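Local coordinates for Mlr6093 protein (Mesorhizobium loti, PDB 2QJ8) that is probably a zinc-dependent hydrolase of the succinylglutamate desuccinylase/aspartoacylase family, acting on amide or ester bonds, at residues L64-V69 with I83-N88; L48-G53 with G79-V84; T136-H141 with I203-G208. All blocks are in the same frame, centred on the assembly; numbering follows the deposited sequence.

Contact 1 (L64-V69 with I83-N88); sequences LARRLV and IVPEIN
A65 of helix 60-75 sits against P85 and I83, just where strand 79-84 runs into a loop. Helix and strand belong to one beta-alpha-beta unit, strand 47-52, helix 60-75, strand 79-84, of the catalytic domain. The apolar contacts follow one side of the helix. A65 CB lies 3.6 Å from P85 CB and 3.8 Å from I83 CG2. One turn on, I83 CD1 meets L68 CB at 3.7 Å and V69 CG2 at 4.0 Å. I83 CG1 lies beside the backbone N, and the chain then runs out straight (chi2 172°), which carries CD1 up to the helix. The polar contact is a salt bridge between R66 and E86. The second subunit helps to bury it: its L293 packs on R66 and P85, and its I267 on E86. The arginine is extended from CG to NE, whereas the glutamate bends at chi2. The two side chains cross at about a right angle, yet guanidinium and carboxylate are nearly coplanar, 5° apart. R66 NH2 makes weak bonds to both oxygens, with OE1 of E86 at 3.1 Å. R66 NE reaches the syn lone pair of E86 OE2 at 3.3 Å, with that oxygen 19° out of the guanidinium plane.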
loop_
_atom_site.group_PDB
_atom_site.type_symbol
_atom_site.label_atom_id
_atom_site.label_comp_id
_atom_site.label_asym_id
_atom_site.label_seq_id
_atom_site.Cartn_x
_atom_site.Cartn_y
_atom_site.Cartn_z
ATOM N N LEU A 64 0.124 -3.246 -16.186
ATOM C CA LEU A 64 -0.925 -3.241 -17.198
ATOM C C LEU A 64 -0.395 -2.717 -18.532
ATOM O O LEU A 64 -0.707 -3.262 -19.566
ATOM C CB LEU A 64 -2.152 -2.403 -16.723
ATOM C CG LEU A 64 -3.391 -2.452 -17.624
ATOM C CD1 LEU A 64 -3.884 -3.902 -17.812
ATOM C CD2 LEU A 64 -4.503 -1.575 -17.042
ATOM N N ALA A 65 0.385 -1.632 -18.499
ATOM C CA ALA A 65 1.010 -1.092 -19.690
ATOM C C ALA A 65 1.892 -2.112 -20.410
ATOM O O ALA A 65 1.886 -2.171 -21.630
ATOM C CB ALA A 65 1.840 0.208 -19.340
ATOM N N ARG A 66 2.676 -2.881 -19.662
ATOM C CA ARG A 66 3.503 -3.915 -20.231
ATOM C C ARG A 66 2.672 -5.066 -20.791
ATOM O O ARG A 66 3.080 -5.712 -21.758
ATOM C CB ARG A 66 4.465 -4.447 -19.189
ATOM C CG ARG A 66 5.586 -3.520 -18.902
ATOM C CD ARG A 66 6.209 -3.889 -17.602
ATOM N NE ARG A 66 7.241 -2.934 -17.258
ATOM C CZ ARG A 66 8.478 -2.948 -17.723
ATOM N NH1 ARG A 66 8.893 -3.876 -18.595
ATOM N NH2 ARG A 66 9.313 -1.985 -17.314
ATOM N N ARG A 67 1.524 -5.355 -20.188
ATOM C CA ARG A 67 0.630 -6.366 -20.792
ATOM C C ARG A 67 0.107 -5.932 -22.164
ATOM O O ARG A 67 0.038 -6.736 -23.089
ATOM C CB ARG A 67 -0.529 -6.664 -19.869
ATOM C CG ARG A 67 -0.101 -7.400 -18.656
ATOM C CD ARG A 67 -1.273 -7.641 -17.729
ATOM N NE ARG A 67 -0.876 -8.551 -16.664
ATOM C CZ ARG A 67 -1.623 -8.923 -15.629
ATOM N NH1 ARG A 67 -2.888 -8.527 -15.469
ATOM N NH2 ARG A 67 -1.084 -9.763 -14.762
ATOM N N LEU A 68 -0.248 -4.653 -22.273
ATOM C CA LEU A 68 -0.736 -4.028 -23.521
ATOM C C LEU A 68 0.349 -4.071 -24.574
ATOM O O LEU A 68 0.066 -4.346 -25.739
ATOM C CB LEU A 68 -1.171 -2.571 -23.275
ATOM C CG LEU A 68 -2.450 -2.340 -22.476
ATOM C CD1 LEU A 68 -2.517 -0.893 -22.037
ATOM C CD2 LEU A 68 -3.667 -2.737 -23.285
ATOM N N VAL A 69 1.593 -3.784 -24.157
ATOM C CA VAL A 69 2.775 -3.891 -25.023
ATOM C C VAL A 69 2.881 -5.273 -25.680
ATOM O O VAL A 69 3.196 -5.365 -26.864
ATOM C CB VAL A 69 4.087 -3.527 -24.277
ATOM C CG1 VAL A 69 5.314 -3.970 -25.074
ATOM C CG2 VAL A 69 4.139 -2.033 -24.011
ATOM N N ILE A 83 3.086 3.692 -26.077
ATOM C CA ILE A 83 3.018 3.368 -24.635
ATOM C C ILE A 83 4.339 3.635 -23.943
ATOM O O ILE A 83 5.392 3.210 -24.451
ATOM C CB ILE A 83 2.617 1.876 -24.350
ATOM C CG1 ILE A 83 1.292 1.511 -25.029
ATOM C CG2 ILE A 83 2.483 1.623 -22.830
ATOM C CD1 ILE A 83 0.880 -0.011 -24.971
ATOM N N VAL A 84 4.269 4.372 -22.819
ATOM C CA VAL A 84 5.429 4.655 -21.948
ATOM C C VAL A 84 5.026 4.131 -20.556
ATOM O O VAL A 84 4.358 4.824 -19.793
ATOM C CB VAL A 84 5.887 6.143 -21.989
ATOM C CG1 VAL A 84 4.729 7.100 -21.870
ATOM C CG2 VAL A 84 6.972 6.418 -20.938
ATOM N N PRO A 85 5.393 2.848 -20.237
ATOM C CA PRO A 85 4.924 2.272 -18.967
ATOM C C PRO A 85 5.321 2.951 -17.686
ATOM O O PRO A 85 4.512 2.922 -16.767
ATOM C CB PRO A 85 5.401 0.779 -19.026
ATOM C CG PRO A 85 5.550 0.529 -20.491
ATOM C CD PRO A 85 6.182 1.832 -20.961
ATOM N N GLU A 86 6.491 3.602 -17.649
ATOM C CA GLU A 86 6.970 4.344 -16.480
ATOM C C GLU A 86 7.546 5.670 -16.941
ATOM O O GLU A 86 8.719 5.736 -17.318
ATOM C CB GLU A 86 8.079 3.597 -15.708
ATOM C CG GLU A 86 7.723 2.237 -15.156
ATOM C CD GLU A 86 8.054 1.084 -16.069
ATOM O OE1 GLU A 86 9.208 0.999 -16.571
ATOM O OE2 GLU A 86 7.183 0.203 -16.240
ATOM N N ILE A 87 6.739 6.725 -16.911
ATOM C CA ILE A 87 7.220 8.048 -17.277
ATOM C C ILE A 87 8.132 8.654 -16.198
ATOM O O ILE A 87 8.889 9.572 -16.511
ATOM C CB ILE A 87 6.085 9.070 -17.678
ATOM C CG1 ILE A 87 5.157 9.433 -16.490
ATOM C CG2 ILE A 87 5.352 8.585 -18.882
ATOM C CD1 ILE A 87 4.023 10.466 -16.795
ATOM N N ASN A 88 8.086 8.163 -14.946
ATOM C CA ASN A 88 8.934 8.704 -13.870
ATOM C C ASN A 88 9.773 7.578 -13.232
ATOM O O ASN A 88 9.522 7.190 -12.076
ATOM C CB ASN A 88 8.068 9.439 -12.826
ATOM C CG ASN A 88 8.876 10.342 -11.899
ATOM O OD1 ASN A 88 10.087 10.222 -11.789
ATOM N ND2 ASN A 88 8.185 11.214 -11.187
#

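Contact 2 (L48-G53 with G79-V84); sequences LLITGG and GRIIIV
L48, I50 and G52 hydrogen-bond to R80, I82 and V84 through their backbones. Five bonds join the two segments, from the 2.8 Å bond of I82 N to L48 O to the 3.1 Å bond of G52 N to V84 O. The CA of I81 and that of I83 add C-H...O contacts to L48 O and I50 O. Side chains pair on both faces. On one, with chi1 near 172°, the L49 chain points away from its own N and brings CD1 to 3.9 Å from I82 CG2. T51 and V84 also lie side by side there, pointing the same way, with the methyl T51 CG2 beside V84 CG1. V84 has two conformers, which makes this approach doubtful. On the other face, I50 CD1 reaches I81 CG2 at 4.1 Å, and I50 CB lies 4.0 Å from I83 CG1. These are the two parallel strands of a beta-alpha-beta unit. The connecting helix 60-75 lies over the I50 and I83 face, where L68 touches I50. T51 OG1 stands between its own N and carbonyl carbon (chi1 58°) and bonds to D139 OD1 of strand 136-144. At the start of 79-84, R80 turns away to a salt bridge with D13.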
loop_
_atom_site.group_PDB
_atom_site.type_symbol
_atom_site.label_atom_id
_atom_site.label_comp_id
_atom_site.label_asym_id
_atom_site.label_seq_id
_atom_site.Cartn_x
_atom_site.Cartn_y
_atom_site.Cartn_z
ATOM N N LEU A 48 -3.235 7.293 -30.052
ATOM C CA LEU A 48 -3.346 7.177 -28.603
ATOM C C LEU A 48 -2.005 7.054 -27.916
ATOM O O LEU A 48 -1.150 6.303 -28.368
ATOM C CB LEU A 48 -4.146 5.897 -28.277
ATOM C CG LEU A 48 -4.350 5.555 -26.783
ATOM C CD1 LEU A 48 -5.248 6.598 -26.106
ATOM C CD2 LEU A 48 -4.879 4.140 -26.585
ATOM N N LEU A 49 -1.830 7.792 -26.819
ATOM C CA LEU A 49 -0.695 7.629 -25.944
ATOM C C LEU A 49 -1.233 7.043 -24.655
ATOM O O LEU A 49 -2.209 7.551 -24.123
ATOM C CB LEU A 49 -0.037 8.964 -25.602
ATOM C CG LEU A 49 1.062 8.969 -24.533
ATOM C CD1 LEU A 49 2.298 8.105 -24.928
ATOM C CD2 LEU A 49 1.447 10.423 -24.301
ATOM N N ILE A 50 -0.564 6.019 -24.144
ATOM C CA ILE A 50 -0.843 5.432 -22.844
ATOM C C ILE A 50 0.371 5.609 -21.938
ATOM O O ILE A 50 1.479 5.142 -22.246
ATOM C CB ILE A 50 -1.179 3.909 -22.935
ATOM C CG1 ILE A 50 -2.201 3.664 -24.034
ATOM C CG2 ILE A 50 -1.645 3.379 -21.558
ATOM C CD1 ILE A 50 -2.750 2.279 -24.034
ATOM N N THR A 51 0.156 6.251 -20.792
ATOM C CA THR A 51 1.203 6.523 -19.830
ATOM C C THR A 51 0.948 5.811 -18.478
ATOM O O THR A 51 -0.194 5.673 -18.050
ATOM C CB THR A 51 1.385 8.036 -19.574
ATOM O OG1 THR A 51 0.172 8.627 -19.101
ATOM C CG2 THR A 51 1.841 8.782 -20.819
ATOM N N GLY A 52 2.030 5.337 -17.852
ATOM C CA GLY A 52 2.006 4.807 -16.478
ATOM C C GLY A 52 3.146 5.414 -15.692
ATOM O O GLY A 52 4.017 6.064 -16.259
ATOM N N GLY A 53 3.148 5.204 -14.388
ATOM C CA GLY A 53 4.300 5.562 -13.571
ATOM C C GLY A 53 4.644 7.010 -13.389
ATOM O O GLY A 53 5.803 7.330 -13.238
ATOM N N GLY A 79 -4.517 2.367 -36.768
ATOM C CA GLY A 79 -4.006 3.550 -36.087
ATOM C C GLY A 79 -2.636 3.403 -35.468
ATOM O O GLY A 79 -1.865 2.536 -35.861
ATOM N N ARG A 80 -2.347 4.256 -34.482
ATOM C CA ARG A 80 -1.085 4.227 -33.796
ATOM C C ARG A 80 -1.289 4.355 -32.272
ATOM O O ARG A 80 -1.974 5.248 -31.818
ATOM C CB ARG A 80 -0.154 5.345 -34.304
ATOM C CG ARG A 80 1.322 5.194 -33.799
ATOM C CD ARG A 80 2.115 6.468 -34.043
ATOM N NE ARG A 80 2.447 6.627 -35.448
ATOM C CZ ARG A 80 2.719 7.771 -36.080
ATOM N NH1 ARG A 80 2.640 8.964 -35.484
ATOM N NH2 ARG A 80 3.026 7.708 -37.376
ATOM N N ILE A 81 -0.672 3.441 -31.524
ATOM C CA ILE A 81 -0.696 3.423 -30.060
ATOM C C ILE A 81 0.729 3.497 -29.568
ATOM O O ILE A 81 1.566 2.663 -29.930
ATOM C CB ILE A 81 -1.384 2.166 -29.467
ATOM C CG1 ILE A 81 -2.826 2.104 -29.949
ATOM C CG2 ILE A 81 -1.304 2.241 -27.902
ATOM C CD1 ILE A 81 -3.594 0.826 -29.578
ATOM N N ILE A 82 1.026 4.534 -28.788
ATOM C CA ILE A 82 2.334 4.707 -28.192
ATOM C C ILE A 82 2.148 4.424 -26.690
ATOM O O ILE A 82 1.153 4.834 -26.113
ATOM C CB ILE A 82 2.896 6.172 -28.391
ATOM C CG1 ILE A 82 2.981 6.562 -29.882
ATOM C CG2 ILE A 82 4.246 6.290 -27.757
ATOM C CD1 ILE A 82 3.321 8.093 -30.120
ATOM N N ILE A 83 3.086 3.692 -26.077
ATOM C CA ILE A 83 3.018 3.368 -24.635
ATOM C C ILE A 83 4.339 3.635 -23.943
ATOM O O ILE A 83 5.392 3.210 -24.451
ATOM C CB ILE A 83 2.617 1.876 -24.350
ATOM C CG1 ILE A 83 1.292 1.511 -25.029
ATOM C CG2 ILE A 83 2.483 1.623 -22.830
ATOM C CD1 ILE A 83 0.880 -0.011 -24.971
ATOM N N VAL A 84 4.269 4.372 -22.819
ATOM C CA VAL A 84 5.429 4.655 -21.948
ATOM C C VAL A 84 5.026 4.131 -20.556
ATOM O O VAL A 84 4.358 4.824 -19.793
ATOM C CB VAL A 84 5.887 6.143 -21.989
ATOM C CG1 VAL A 84 4.729 7.100 -21.870
ATOM C CG2 VAL A 84 6.972 6.418 -20.938
#

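Contact 3 (T136-H141 with I203-G208); sequences TVLDLH and ICTEFG
H141 and E206 lie side by side near the C-terminal ends of two neighbouring parallel strands, 136-144 and 201-208, in the alpha/beta catalytic domain. This is consistent with M14-type zinc hydrolases, whose active site lies at that end of the parallel strands. Backbone bonds run between the two strands from I203 N to V137 O, at 2.9 Å, through to F207 N and H141 O. The tightly packed face carries L138, L140, I203 and T205. L138 CD1 presses on T205 CG2 at 3.6 Å, the two side chains crossing at about a right angle. I203 CG2 touches the same leucine methyl at 3.9 Å. T205 OG1 sits 3.4 Å from L140 CD2 and makes only a weak bond to D139 O. Further on, F207 CE1 meets L140 CB at 3.7 Å. The phenylalanine turns its ring edge to H141 O, and its ring stacks with that of Y220. F174 packs on L138 and I203, and I153 on I203 and T205. The face with D139, C204, H141 and E206 is looser and more polar. C204 and H141 are partly exposed there, while D139 OD1 hydrogen-bonds to T51 OG1. C204 has two conformers, so the approach of its SG to the imidazole is uncertain. H141 CG is anti to the backbone N (chi1 -176°), and E206 bends at chi2 to bring its carboxylate beside the ring. With an alanine here in place of H141, the E206 carboxylate would probably lose its ND1 partner and be freer to turn. Ring and carboxylate planes stand 79° apart. ND1 of H141 gives its N-H to E206 OE1 at 2.8 Å, almost straight at 172°, with the oxygen in the ring plane; the nitrogen comes from the syn side, somewhat out of the carboxylate plane.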
loop_
_atom_site.group_PDB
_atom_site.type_symbol
_atom_site.label_atom_id
_atom_site.label_comp_id
_atom_site.label_asym_id
_atom_site.label_seq_id
_atom_site.Cartn_x
_atom_site.Cartn_y
_atom_site.Cartn_z
ATOM N N THR A 136 -5.602 11.414 -28.163
ATOM C CA THR A 136 -6.182 10.827 -26.942
ATOM C C THR A 136 -5.024 10.397 -26.073
ATOM O O THR A 136 -4.024 9.898 -26.574
ATOM C CB THR A 136 -7.132 9.624 -27.298
ATOM O OG1 THR A 136 -8.146 10.067 -28.203
ATOM C CG2 THR A 136 -7.829 9.000 -26.061
ATOM N N VAL A 137 -5.095 10.716 -24.788
ATOM C CA VAL A 137 -4.113 10.256 -23.843
ATOM C C VAL A 137 -4.852 9.479 -22.762
ATOM O O VAL A 137 -5.861 9.956 -22.230
ATOM C CB VAL A 137 -3.285 11.378 -23.186
ATOM C CG1 VAL A 137 -2.346 10.748 -22.171
ATOM C CG2 VAL A 137 -2.506 12.186 -24.219
ATOM N N LEU A 138 -4.351 8.285 -22.471
ATOM C CA LEU A 138 -4.842 7.421 -21.408
ATOM C C LEU A 138 -3.753 7.342 -20.334
ATOM O O LEU A 138 -2.695 6.753 -20.584
ATOM C CB LEU A 138 -5.183 6.022 -21.938
ATOM C CG LEU A 138 -5.540 4.911 -20.919
ATOM C CD1 LEU A 138 -6.751 5.279 -20.022
ATOM C CD2 LEU A 138 -5.786 3.631 -21.668
ATOM N N ASP A 139 -4.004 7.921 -19.155
ATOM C CA ASP A 139 -3.052 7.850 -18.028
ATOM C C ASP A 139 -3.533 6.808 -17.018
ATOM O O ASP A 139 -4.677 6.858 -16.572
ATOM C CB ASP A 139 -2.878 9.223 -17.386
ATOM C CG ASP A 139 -1.804 9.249 -16.256
ATOM O OD1 ASP A 139 -0.665 8.734 -16.405
ATOM O OD2 ASP A 139 -2.113 9.844 -15.205
ATOM N N LEU A 140 -2.649 5.854 -16.686
ATOM C CA LEU A 140 -2.898 4.792 -15.713
ATOM C C LEU A 140 -2.362 5.398 -14.404
ATOM O O LEU A 140 -1.171 5.319 -14.091
ATOM C CB LEU A 140 -2.219 3.499 -16.150
ATOM C CG LEU A 140 -2.511 3.093 -17.614
ATOM C CD1 LEU A 140 -1.742 1.841 -17.996
ATOM C CD2 LEU A 140 -4.021 2.913 -17.925
ATOM N N HIS A 141 -3.284 6.027 -13.668
ATOM C CA HIS A 141 -2.961 6.973 -12.577
ATOM C C HIS A 141 -2.994 6.414 -11.147
ATOM O O HIS A 141 -3.820 5.557 -10.797
ATOM C CB HIS A 141 -3.906 8.162 -12.706
ATOM C CG HIS A 141 -3.658 9.264 -11.729
ATOM N ND1 HIS A 141 -4.452 9.462 -10.618
ATOM C CD2 HIS A 141 -2.702 10.228 -11.690
ATOM C CE1 HIS A 141 -3.990 10.496 -9.932
ATOM N NE2 HIS A 141 -2.929 10.979 -10.561
ATOM N N ILE A 203 -8.076 10.759 -20.556
ATOM C CA ILE A 203 -8.737 9.750 -19.715
ATOM C C ILE A 203 -7.772 9.245 -18.635
ATOM O O ILE A 203 -6.638 8.887 -18.917
ATOM C CB ILE A 203 -9.354 8.627 -20.596
ATOM C CG1 ILE A 203 -10.521 9.214 -21.399
ATOM C CG2 ILE A 203 -9.888 7.508 -19.777
ATOM C CD1 ILE A 203 -11.103 8.254 -22.364
ATOM N N CYS A 204 -8.241 9.294 -17.383
ATOM C CA CYS A 204 -7.463 8.917 -16.228
ATOM C C CYS A 204 -8.138 7.751 -15.497
ATOM O O CYS A 204 -9.208 7.936 -14.922
ATOM C CB CYS A 204 -7.361 10.159 -15.347
ATOM S SG CYS A 204 -6.190 10.053 -14.052
ATOM N N THR A 205 -7.520 6.571 -15.542
ATOM C CA THR A 205 -8.039 5.381 -14.861
ATOM C C THR A 205 -7.369 5.387 -13.488
ATOM O O THR A 205 -6.189 5.673 -13.394
ATOM C CB THR A 205 -7.730 4.111 -15.613
ATOM O OG1 THR A 205 -6.324 3.987 -15.711
ATOM C CG2 THR A 205 -8.322 4.162 -17.027
ATOM N N GLU A 206 -8.114 5.070 -12.439
ATOM C CA GLU A 206 -7.602 5.198 -11.069
ATOM C C GLU A 206 -7.211 3.901 -10.410
ATOM O O GLU A 206 -8.021 2.978 -10.333
ATOM C CB GLU A 206 -8.614 5.909 -10.185
ATOM C CG GLU A 206 -8.941 7.333 -10.600
ATOM C CD GLU A 206 -7.771 8.317 -10.571
ATOM O OE1 GLU A 206 -6.796 8.123 -9.821
ATOM O OE2 GLU A 206 -7.850 9.331 -11.300
ATOM N N PHE A 207 -5.967 3.889 -9.915
ATOM C CA PHE A 207 -5.341 2.761 -9.215
ATOM C C PHE A 207 -5.011 3.198 -7.788
ATOM O O PHE A 207 -4.299 4.194 -7.600
ATOM C CB PHE A 207 -4.043 2.318 -9.921
ATOM C CG PHE A 207 -4.251 1.727 -11.311
ATOM C CD1 PHE A 207 -4.394 2.545 -12.424
ATOM C CD2 PHE A 207 -4.283 0.344 -11.506
ATOM C CE1 PHE A 207 -4.574 1.997 -13.687
ATOM C CE2 PHE A 207 -4.452 -0.199 -12.784
ATOM C CZ PHE A 207 -4.621 0.644 -13.871
ATOM N N GLY A 208 -5.587 2.499 -6.806
ATOM C CA GLY A 208 -5.335 2.744 -5.372
ATOM C C GLY A 208 -4.393 1.658 -4.877
ATOM O O GLY A 208 -4.131 0.697 -5.593
#

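How the contacts relate
All three contacts are largely buried, but they hold different parts of one alpha/beta domain. Contact 2 joins strands 47-52 and 79-84 almost wholly through backbone bonds and aliphatic side chains. Contact 1 shares I83 and V84 with it and docks helix 60-75 on the same strand. Its salt bridge lies where the second subunit comes in. Contact 3 sits nearest the centre of the chain. Strand 136-144 continues the sheet beside 47-52, through backbone bonds from L138 and L140 to L49 and T51. The polar, partly exposed side of contact 3 contrasts with the mostly aliphatic faces of contact 2. L64 against F207 ties the helix to contact 3.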